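Local coordinates for periplasmic sugar-binding domain protein (Pseudomonas fluorescens Pf-5, PDB 3H75) that probably binds a sugar in the periplasm, in the cleft of a two-lobed alpha/beta fold shared with other bacterial solute-binding proteins, at residues 150-155 against 183-187; 258-264 against 294-298; 265-269 against 317-322. One frame throughout, in Å; residues are numbered along the deposited sequence.

Contact 1 of 3, residues 150-155 against 183-187; sequences AFSGLK and VYGEW. With SO4 (sulfate ion), chain B.
F151 and S152 run parallel to V183 and Y184 as paired strands. V183 N gives to A150 O, S152 N gives to V183 O at 2.8 Å on a nearly straight line (175°), and G185 N reaches S152 O at 2.8 Å with a more bent N-H...O angle (144°). Beyond this the two chains leave the sheet together, and E186 N keeps a weak bond to G153 O. The pairing joins the two strands of a beta-alpha-beta unit, strand 146-152, helix 158-173, strand 177-184, in one lobe of a type I periplasmic binding fold, with 177-184 at the sheet edge. On one side of the sheet F151 and V183 lie alongside each other, CD1 to CG2 at 3.4 Å, under helix 189-202. On the other side S152 CB sits 3.6 Å from Y184 CE1; S152 OG is buried with no hydrogen-bonding partner in the model. The Y184 ring has G153 O in its plane at the CD1 edge, while K155 lies over one face, CB 3.7 Å from the centroid. With CG anti to the backbone N (chi1 -172°) and the rest extended, the lysine runs its methylenes across the ring towards the hydroxyl, which bonds to E164. G153 CA stands 3.4 Å from the centroid of the six-membered W187 ring, over its face, a CH-pi contact where a CB would clash. The L154 side chain crosses that of W187 at about a right angle, L154 CD1 meeting W187 CD1. W187 NE1 makes a weak bond to O4 of a sulfate, probably from the crystallisation liquor, which R44 and W19 also hydrogen-bond.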
loop_
_atom_site.group_PDB
_atom_site.type_symbol
_atom_site.label_atom_id
_atom_site.label_comp_id
_atom_site.label_asym_id
_atom_site.label_seq_id
_atom_site.Cartn_x
_atom_site.Cartn_y
_atom_site.Cartn_z
ATOM N N ALA A 150 -10.168 2.563 -15.717
ATOM C CA ALA A 150 -9.156 2.318 -14.696
ATOM C C ALA A 150 -8.490 3.612 -14.255
ATOM O O ALA A 150 -8.127 4.452 -15.077
ATOM C CB ALA A 150 -8.108 1.341 -15.209
ATOM N N PHE A 151 -8.349 3.767 -12.945
ATOM C CA PHE A 151 -7.712 4.942 -12.367
ATOM C C PHE A 151 -6.475 4.461 -11.633
ATOM O O PHE A 151 -6.578 3.751 -10.630
ATOM C CB PHE A 151 -8.666 5.628 -11.386
ATOM C CG PHE A 151 -9.832 6.289 -12.050
ATOM C CD1 PHE A 151 -9.774 7.631 -12.409
ATOM C CD2 PHE A 151 -10.975 5.561 -12.365
ATOM C CE1 PHE A 151 -10.828 8.238 -13.074
ATOM C CE2 PHE A 151 -12.041 6.161 -13.035
ATOM C CZ PHE A 151 -11.965 7.505 -13.389
ATOM N N SER A 152 -5.302 4.831 -12.132
ATOM C CA SER A 152 -4.067 4.408 -11.489
ATOM C C SER A 152 -3.510 5.561 -10.664
ATOM O O SER A 152 -4.062 6.655 -10.686
ATOM C CB SER A 152 -3.050 3.959 -12.539
ATOM O OG SER A 152 -1.953 3.311 -11.922
ATOM N N GLY A 153 -2.428 5.314 -9.931
ATOM C CA GLY A 153 -1.845 6.352 -9.096
ATOM C C GLY A 153 -0.817 7.196 -9.816
ATOM O O GLY A 153 -1.044 7.631 -10.944
ATOM N N LEU A 154 0.306 7.454 -9.153
ATOM C CA LEU A 154 1.383 8.220 -9.762
ATOM C C LEU A 154 2.067 7.244 -10.715
ATOM O O LEU A 154 2.606 6.227 -10.285
ATOM C CB LEU A 154 2.363 8.709 -8.689
ATOM C CG LEU A 154 1.882 9.851 -7.785
ATOM C CD1 LEU A 154 2.802 9.971 -6.577
ATOM C CD2 LEU A 154 1.854 11.160 -8.566
ATOM N N LYS A 155 2.029 7.549 -12.007
ATOM C CA LYS A 155 2.606 6.672 -13.021
ATOM C C LYS A 155 4.024 6.172 -12.752
ATOM O O LYS A 155 4.323 4.999 -12.986
ATOM C CB LYS A 155 2.569 7.354 -14.392
ATOM C CG LYS A 155 2.966 6.430 -15.541
ATOM C CD LYS A 155 2.868 7.129 -16.890
ATOM C CE LYS A 155 3.234 6.178 -18.023
ATOM N NZ LYS A 155 3.176 6.842 -19.353
ATOM N N VAL A 183 -6.471 6.162 -16.712
ATOM C CA VAL A 183 -5.903 7.478 -16.463
ATOM C C VAL A 183 -5.118 7.452 -15.164
ATOM O O VAL A 183 -5.270 6.544 -14.349
ATOM C CB VAL A 183 -6.994 8.574 -16.381
ATOM C CG1 VAL A 183 -7.676 8.722 -17.732
ATOM C CG2 VAL A 183 -8.019 8.227 -15.310
ATOM N N TYR A 184 -4.263 8.447 -14.984
ATOM C CA TYR A 184 -3.455 8.532 -13.784
ATOM C C TYR A 184 -4.032 9.597 -12.869
ATOM O O TYR A 184 -3.910 10.797 -13.129
ATOM C CB TYR A 184 -2.002 8.825 -14.170
ATOM C CG TYR A 184 -1.351 7.621 -14.819
ATOM C CD1 TYR A 184 -0.953 6.529 -14.047
ATOM C CD2 TYR A 184 -1.229 7.525 -16.205
ATOM C CE1 TYR A 184 -0.455 5.370 -14.633
ATOM C CE2 TYR A 184 -0.733 6.364 -16.805
ATOM C CZ TYR A 184 -0.351 5.291 -16.011
ATOM O OH TYR A 184 0.108 4.127 -16.592
ATOM N N GLY A 185 -4.696 9.135 -11.812
ATOM C CA GLY A 185 -5.313 10.034 -10.854
ATOM C C GLY A 185 -4.366 10.505 -9.767
ATOM O O GLY A 185 -4.767 11.269 -8.893
ATOM N N GLU A 186 -3.126 10.024 -9.808
ATOM C CA GLU A 186 -2.089 10.417 -8.851
ATOM C C GLU A 186 -2.463 10.213 -7.384
ATOM O O GLU A 186 -2.030 10.986 -6.524
ATOM C CB GLU A 186 -1.719 11.891 -9.070
ATOM C CG GLU A 186 -1.726 12.318 -10.530
ATOM C CD GLU A 186 -1.260 13.748 -10.735
ATOM O OE1 GLU A 186 -1.677 14.637 -9.963
ATOM O OE2 GLU A 186 -0.482 13.983 -11.682
ATOM N N TRP A 187 -3.253 9.175 -7.107
ATOM C CA TRP A 187 -3.711 8.842 -5.753
ATOM C C TRP A 187 -4.670 9.894 -5.199
ATOM O O TRP A 187 -5.109 9.783 -4.054
ATOM C CB TRP A 187 -2.532 8.746 -4.765
ATOM C CG TRP A 187 -1.386 7.859 -5.162
ATOM C CD1 TRP A 187 -0.061 8.193 -5.162
ATOM C CD2 TRP A 187 -1.452 6.484 -5.559
ATOM N NE1 TRP A 187 0.705 7.112 -5.532
ATOM C CE2 TRP A 187 -0.126 6.049 -5.782
ATOM C CE3 TRP A 187 -2.502 5.576 -5.745
ATOM C CZ2 TRP A 187 0.178 4.746 -6.183
ATOM C CZ3 TRP A 187 -2.199 4.279 -6.143
ATOM C CH2 TRP A 187 -0.870 3.876 -6.356
HETATM S S SO4 B . 3.187 5.890 -2.986
HETATM O O1 SO4 B . 2.923 4.595 -3.648
HETATM O O2 SO4 B . 2.083 6.190 -2.063
HETATM O O3 SO4 B . 4.448 5.772 -2.239
HETATM O O4 SO4 B . 3.291 6.951 -4.012
#

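Contact 2 of 3, residues 258-264 against 294-298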
loop_
_atom_site.group_PDB
_atom_site.type_symbol
_atom_site.label_atom_id
_atom_site.label_comp_id
_atom_site.label_asym_id
_atom_site.label_seq_id
_atom_site.Cartn_x
_atom_site.Cartn_y
_atom_site.Cartn_z
ATOM N N LEU A 258 -12.354 -4.069 -1.795
ATOM C CA LEU A 258 -11.392 -3.213 -1.110
ATOM C C LEU A 258 -10.232 -4.071 -0.635
ATOM O O LEU A 258 -10.381 -4.873 0.291
ATOM C CB LEU A 258 -12.043 -2.493 0.081
ATOM C CG LEU A 258 -11.160 -1.498 0.849
ATOM C CD1 LEU A 258 -10.609 -0.425 -0.098
ATOM C CD2 LEU A 258 -11.983 -0.860 1.961
ATOM N N GLU A 259 -9.091 -3.929 -1.306
ATOM C CA GLU A 259 -7.882 -4.671 -0.953
ATOM C C GLU A 259 -7.173 -3.888 0.141
ATOM O O GLU A 259 -6.875 -2.705 -0.028
ATOM C CB GLU A 259 -6.949 -4.799 -2.161
ATOM C CG GLU A 259 -7.423 -5.750 -3.253
ATOM C CD GLU A 259 -7.302 -7.206 -2.853
ATOM O OE1 GLU A 259 -6.423 -7.524 -2.026
ATOM O OE2 GLU A 259 -8.077 -8.034 -3.378
ATOM N N ALA A 260 -6.893 -4.540 1.263
ATOM C CA ALA A 260 -6.233 -3.846 2.361
ATOM C C ALA A 260 -5.244 -4.737 3.078
ATOM O O ALA A 260 -5.274 -5.957 2.927
ATOM C CB ALA A 260 -7.274 -3.328 3.351
ATOM N N GLY A 261 -4.365 -4.110 3.853
ATOM C CA GLY A 261 -3.381 -4.858 4.611
ATOM C C GLY A 261 -1.964 -4.326 4.542
ATOM O O GLY A 261 -1.192 -4.502 5.487
ATOM N N HIS A 262 -1.605 -3.659 3.450
ATOM C CA HIS A 262 -0.242 -3.162 3.322
ATOM C C HIS A 262 0.132 -1.998 4.236
ATOM O O HIS A 262 1.310 -1.659 4.352
ATOM C CB HIS A 262 0.079 -2.826 1.854
ATOM C CG HIS A 262 -0.595 -1.596 1.331
ATOM N ND1 HIS A 262 -1.939 -1.344 1.506
ATOM C CD2 HIS A 262 -0.122 -0.580 0.570
ATOM C CE1 HIS A 262 -2.265 -0.232 0.874
ATOM N NE2 HIS A 262 -1.179 0.252 0.297
ATOM N N PHE A 263 -0.850 -1.394 4.899
ATOM C CA PHE A 263 -0.546 -0.288 5.799
ATOM C C PHE A 263 0.212 -0.803 7.017
ATOM O O PHE A 263 0.764 -0.021 7.786
ATOM C CB PHE A 263 -1.826 0.436 6.245
ATOM C CG PHE A 263 -2.622 -0.296 7.296
ATOM C CD1 PHE A 263 -2.402 -0.062 8.656
ATOM C CD2 PHE A 263 -3.597 -1.214 6.926
ATOM C CE1 PHE A 263 -3.145 -0.737 9.627
ATOM C CE2 PHE A 263 -4.341 -1.890 7.887
ATOM C CZ PHE A 263 -4.116 -1.651 9.238
ATOM N N THR A 264 0.247 -2.122 7.181
ATOM C CA THR A 264 0.941 -2.729 8.315
ATOM C C THR A 264 2.421 -2.988 8.043
ATOM O O THR A 264 3.172 -3.291 8.966
ATOM C CB THR A 264 0.324 -4.093 8.693
ATOM O OG1 THR A 264 0.428 -4.983 7.573
ATOM C CG2 THR A 264 -1.133 -3.940 9.095
ATOM N N LEU A 294 0.425 -9.445 2.020
ATOM C CA LEU A 294 -0.352 -8.721 3.015
ATOM C C LEU A 294 -1.766 -8.363 2.577
ATOM O O LEU A 294 -2.663 -8.246 3.415
ATOM C CB LEU A 294 0.383 -7.436 3.415
ATOM C CG LEU A 294 1.779 -7.597 4.023
ATOM C CD1 LEU A 294 2.386 -6.227 4.257
ATOM C CD2 LEU A 294 1.688 -8.369 5.338
ATOM N N PHE A 295 -1.972 -8.194 1.276
ATOM C CA PHE A 295 -3.289 -7.815 0.779
ATOM C C PHE A 295 -4.364 -8.876 0.898
ATOM O O PHE A 295 -4.122 -10.060 0.674
ATOM C CB PHE A 295 -3.208 -7.368 -0.682
ATOM C CG PHE A 295 -2.697 -5.973 -0.862
ATOM C CD1 PHE A 295 -3.390 -4.890 -0.333
ATOM C CD2 PHE A 295 -1.528 -5.736 -1.572
ATOM C CE1 PHE A 295 -2.925 -3.586 -0.513
ATOM C CE2 PHE A 295 -1.053 -4.436 -1.758
ATOM C CZ PHE A 295 -1.755 -3.360 -1.226
ATOM N N GLN A 296 -5.555 -8.418 1.260
ATOM C CA GLN A 296 -6.730 -9.268 1.388
ATOM C C GLN A 296 -7.925 -8.460 0.917
ATOM O O GLN A 296 -8.022 -7.266 1.199
ATOM C CB GLN A 296 -6.978 -9.670 2.842
ATOM C CG GLN A 296 -6.051 -10.723 3.405
ATOM C CD GLN A 296 -6.448 -11.126 4.813
ATOM O OE1 GLN A 296 -7.612 -11.441 5.073
ATOM N NE2 GLN A 296 -5.483 -11.125 5.729
ATOM N N ALA A 297 -8.827 -9.109 0.191
ATOM C CA ALA A 297 -10.046 -8.453 -0.262
ATOM C C ALA A 297 -10.955 -8.533 0.962
ATOM O O ALA A 297 -11.540 -9.579 1.246
ATOM C CB ALA A 297 -10.651 -9.214 -1.429
ATOM N N LEU A 298 -11.057 -7.426 1.691
ATOM C CA LEU A 298 -11.841 -7.365 2.917
ATOM C C LEU A 298 -13.292 -7.790 2.829
ATOM O O LEU A 298 -13.976 -7.505 1.853
ATOM C CB LEU A 298 -11.809 -5.952 3.493
ATOM C CG LEU A 298 -10.472 -5.367 3.942
ATOM C CD1 LEU A 298 -10.710 -3.933 4.403
ATOM C CD2 LEU A 298 -9.876 -6.202 5.066
HETATM O O HOH W 1 -13.256 -6.650 -0.830
HETATM O O HOH W 2 -5.762 -10.072 -2.303
#
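A260 and Q296 form the hydrogen-bonded pair, and E259 with A297 the non-hydrogen-bonded pair, of a short antiparallel match that adds 296-297 as the edge strand of an otherwise parallel sheet. Both segments also belong to the chain crossings between the lobes of this type I periplasmic binding fold. The backbone bonds are A260 N to Q296 O and Q296 N to A260 O, both 3.0 Å, with L298 N to L258 O beyond; a water links L258 N to L298 O at the strand end. Apolar contact gathers on the A260 side, where its CB meets L298 CD1 at 3.6 Å and the L258 and L298 branches lie side by side. On the E259 side the glutamate folds back at chi2 (-73°), bringing OE2 to 3.4 Å from A297 CB and OE1 close to Q296 C and F295 CB, where a water donates to OE1 at 2.6 Å. The aromatic pair is oblique, planes at 40°: F295 CZ stands 3.3 Å above one face of the H262 imidazole, near the rim. F18 stacks on the same histidine, and NE2 hydrogen-bonds a glycerol, which may mark the ligand cleft. With an alanine here instead of H262, a gap would probably open beside F295 and F18, and the glycerol would lose this bond. G261, at phi 134°, adopts angles that call for glycine and lets the chain turn here. Its carbonyl O is gripped twice by T264, by N at 3.3 Å and by OG1 at 2.7 Å, the hydroxyl lying almost straight ahead of the C=O.

Contact 3 of 3, residues 265-269 against 317-322; sequences LGGWA and VDFRGL
W268 meets V317, F319 and L322 with one corner of its indole. Its CB leaves helix 265-277 heading away from 317-322, but CG lies anti to the carbonyl carbon (chi1 -51°), and with chi2 at 148° the six-membered ring swings back towards 317-322. On the pyrrole side NE1 packs against L294 CD2. Further out, CE3 is the first atom to touch the other segment, 4.0 Å from L322 CD1 and 4.1 Å from F319 CE1. CZ3, at the corner, makes the tightest contacts: L322 CD1 at 3.5 Å and F319 CE1 at 3.6 Å, both oblique to the indole, with V317 CG1 near the ring plane at the edge, 4.2 Å off. The W268 and F319 rings are inclined at 49°, so neither lies flat on the other. F319 is pinned from its own segment as well, since V317 CG1 stands over the centre of its ring at 3.6 Å. The inverse gamma turn centred on D318 is consistent with this, bringing V317 back beside F319 just before the weakly bonded helical turn at about 319-322 that presents L322. On the helix side F319 CE1 also approaches G267 CA, where even a CB would be tight. No hydrogen bond crosses here; the join is wholly apolar and buried. F335 stacks on W268, and F25 of helix 17-33 meets both W268 and F319 edge-to-face. The tryptophan thus sits where helix 265-277, backed by M118 of strand 115-119, meets helix 17-33, the turn at 319-322 and helix 338-341.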
loop_
_atom_site.group_PDB
_atom_site.type_symbol
_atom_site.label_atom_id
_atom_site.label_comp_id
_atom_site.label_asym_id
_atom_site.label_seq_id
_atom_site.Cartn_x
_atom_site.Cartn_y
_atom_site.Cartn_z
ATOM N N LEU A 265 2.848 -2.866 6.790
ATOM C CA LEU A 265 4.235 -3.174 6.446
ATOM C C LEU A 265 5.299 -2.482 7.287
ATOM O O LEU A 265 6.285 -3.111 7.672
ATOM C CB LEU A 265 4.489 -2.907 4.959
ATOM C CG LEU A 265 5.686 -3.675 4.384
ATOM C CD1 LEU A 265 5.476 -3.909 2.897
ATOM C CD2 LEU A 265 6.963 -2.908 4.643
ATOM N N GLY A 266 5.104 -1.199 7.571
ATOM C CA GLY A 266 6.074 -0.469 8.371
ATOM C C GLY A 266 6.283 -1.082 9.746
ATOM O O GLY A 266 7.409 -1.125 10.251
ATOM N N GLY A 267 5.200 -1.551 10.358
ATOM C CA GLY A 267 5.296 -2.158 11.676
ATOM C C GLY A 267 6.106 -3.439 11.640
ATOM O O GLY A 267 6.952 -3.685 12.508
ATOM N N TRP A 268 5.848 -4.267 10.636
ATOM C CA TRP A 268 6.572 -5.525 10.490
ATOM C C TRP A 268 8.042 -5.214 10.237
ATOM O O TRP A 268 8.928 -5.925 10.704
ATOM C CB TRP A 268 6.021 -6.330 9.313
ATOM C CG TRP A 268 4.534 -6.525 9.310
ATOM C CD1 TRP A 268 3.736 -6.617 8.205
ATOM C CD2 TRP A 268 3.666 -6.685 10.445
ATOM N NE1 TRP A 268 2.430 -6.824 8.577
ATOM C CE2 TRP A 268 2.357 -6.869 9.944
ATOM C CE3 TRP A 268 3.867 -6.690 11.833
ATOM C CZ2 TRP A 268 1.250 -7.053 10.782
ATOM C CZ3 TRP A 268 2.765 -6.875 12.667
ATOM C CH2 TRP A 268 1.473 -7.052 12.135
ATOM N N ALA A 269 8.293 -4.148 9.480
ATOM C CA ALA A 269 9.659 -3.744 9.173
ATOM C C ALA A 269 10.415 -3.425 10.460
ATOM O O ALA A 269 11.589 -3.767 10.597
ATOM C CB ALA A 269 9.654 -2.522 8.249
ATOM N N VAL A 317 -1.756 -5.147 18.751
ATOM C CA VAL A 317 -0.753 -6.060 18.223
ATOM C C VAL A 317 0.412 -6.220 19.189
ATOM O O VAL A 317 0.960 -5.237 19.686
ATOM C CB VAL A 317 -0.212 -5.559 16.867
ATOM C CG1 VAL A 317 0.818 -6.530 16.320
ATOM C CG2 VAL A 317 -1.361 -5.396 15.885
ATOM N N ASP A 318 0.783 -7.467 19.458
ATOM C CA ASP A 318 1.895 -7.744 20.357
ATOM C C ASP A 318 3.166 -7.864 19.531
ATOM O O ASP A 318 3.602 -8.960 19.193
ATOM C CB ASP A 318 1.640 -9.036 21.136
ATOM C CG ASP A 318 2.825 -9.442 21.987
ATOM O OD1 ASP A 318 3.495 -8.539 22.538
ATOM O OD2 ASP A 318 3.079 -10.660 22.114
ATOM N N PHE A 319 3.750 -6.716 19.204
ATOM C CA PHE A 319 4.963 -6.670 18.400
ATOM C C PHE A 319 6.148 -7.372 19.056
ATOM O O PHE A 319 6.829 -8.169 18.415
ATOM C CB PHE A 319 5.316 -5.215 18.091
ATOM C CG PHE A 319 4.315 -4.529 17.201
ATOM C CD1 PHE A 319 4.305 -4.766 15.830
ATOM C CD2 PHE A 319 3.380 -3.653 17.735
ATOM C CE1 PHE A 319 3.371 -4.135 15.000
ATOM C CE2 PHE A 319 2.442 -3.017 16.916
ATOM C CZ PHE A 319 2.442 -3.260 15.544
ATOM N N ARG A 320 6.398 -7.077 20.328
ATOM C CA ARG A 320 7.515 -7.711 21.017
ATOM C C ARG A 320 7.365 -9.226 20.912
ATOM O O ARG A 320 8.352 -9.954 20.821
ATOM C CB ARG A 320 7.560 -7.284 22.486
ATOM C CG ARG A 320 8.804 -7.761 23.224
ATOM C CD ARG A 320 8.877 -7.185 24.630
ATOM N NE ARG A 320 9.056 -5.735 24.629
ATOM C CZ ARG A 320 10.150 -5.114 24.195
ATOM N NH1 ARG A 320 11.176 -5.813 23.722
ATOM N NH2 ARG A 320 10.220 -3.789 24.233
ATOM N N GLY A 321 6.118 -9.692 20.903
ATOM C CA GLY A 321 5.859 -11.115 20.792
ATOM C C GLY A 321 6.210 -11.681 19.428
ATOM O O GLY A 321 6.391 -12.889 19.274
ATOM N N LEU A 322 6.307 -10.810 18.428
ATOM C CA LEU A 322 6.644 -11.239 17.078
ATOM C C LEU A 322 8.152 -11.370 16.908
ATOM O O LEU A 322 8.627 -11.999 15.966
ATOM C CB LEU A 322 6.097 -10.244 16.053
ATOM C CG LEU A 322 4.573 -10.149 15.978
ATOM C CD1 LEU A 322 4.178 -9.076 14.979
ATOM C CD2 LEU A 322 3.995 -11.493 15.569
#

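Contacts 1 and 2 lie at the two edges of one six-stranded sheet, where 177-184 and 296-297 are the outermost strands; their centres are about 19 Å apart. Contact 3 belongs to the other lobe, its centre about 31 Å from that of contact 1 and about 16 Å from that of contact 2, which it touches through L294 packing on L265 and W268. Along the chain contact 1 closes first, while contacts 2 and 3 interleave: strand 257-260 leads straight into helix 265-277, and the chain returns through 294-298 before reaching 317-322. Contacts 1 and 2 each bring a residue near glycerol, consistent with a ligand cleft there.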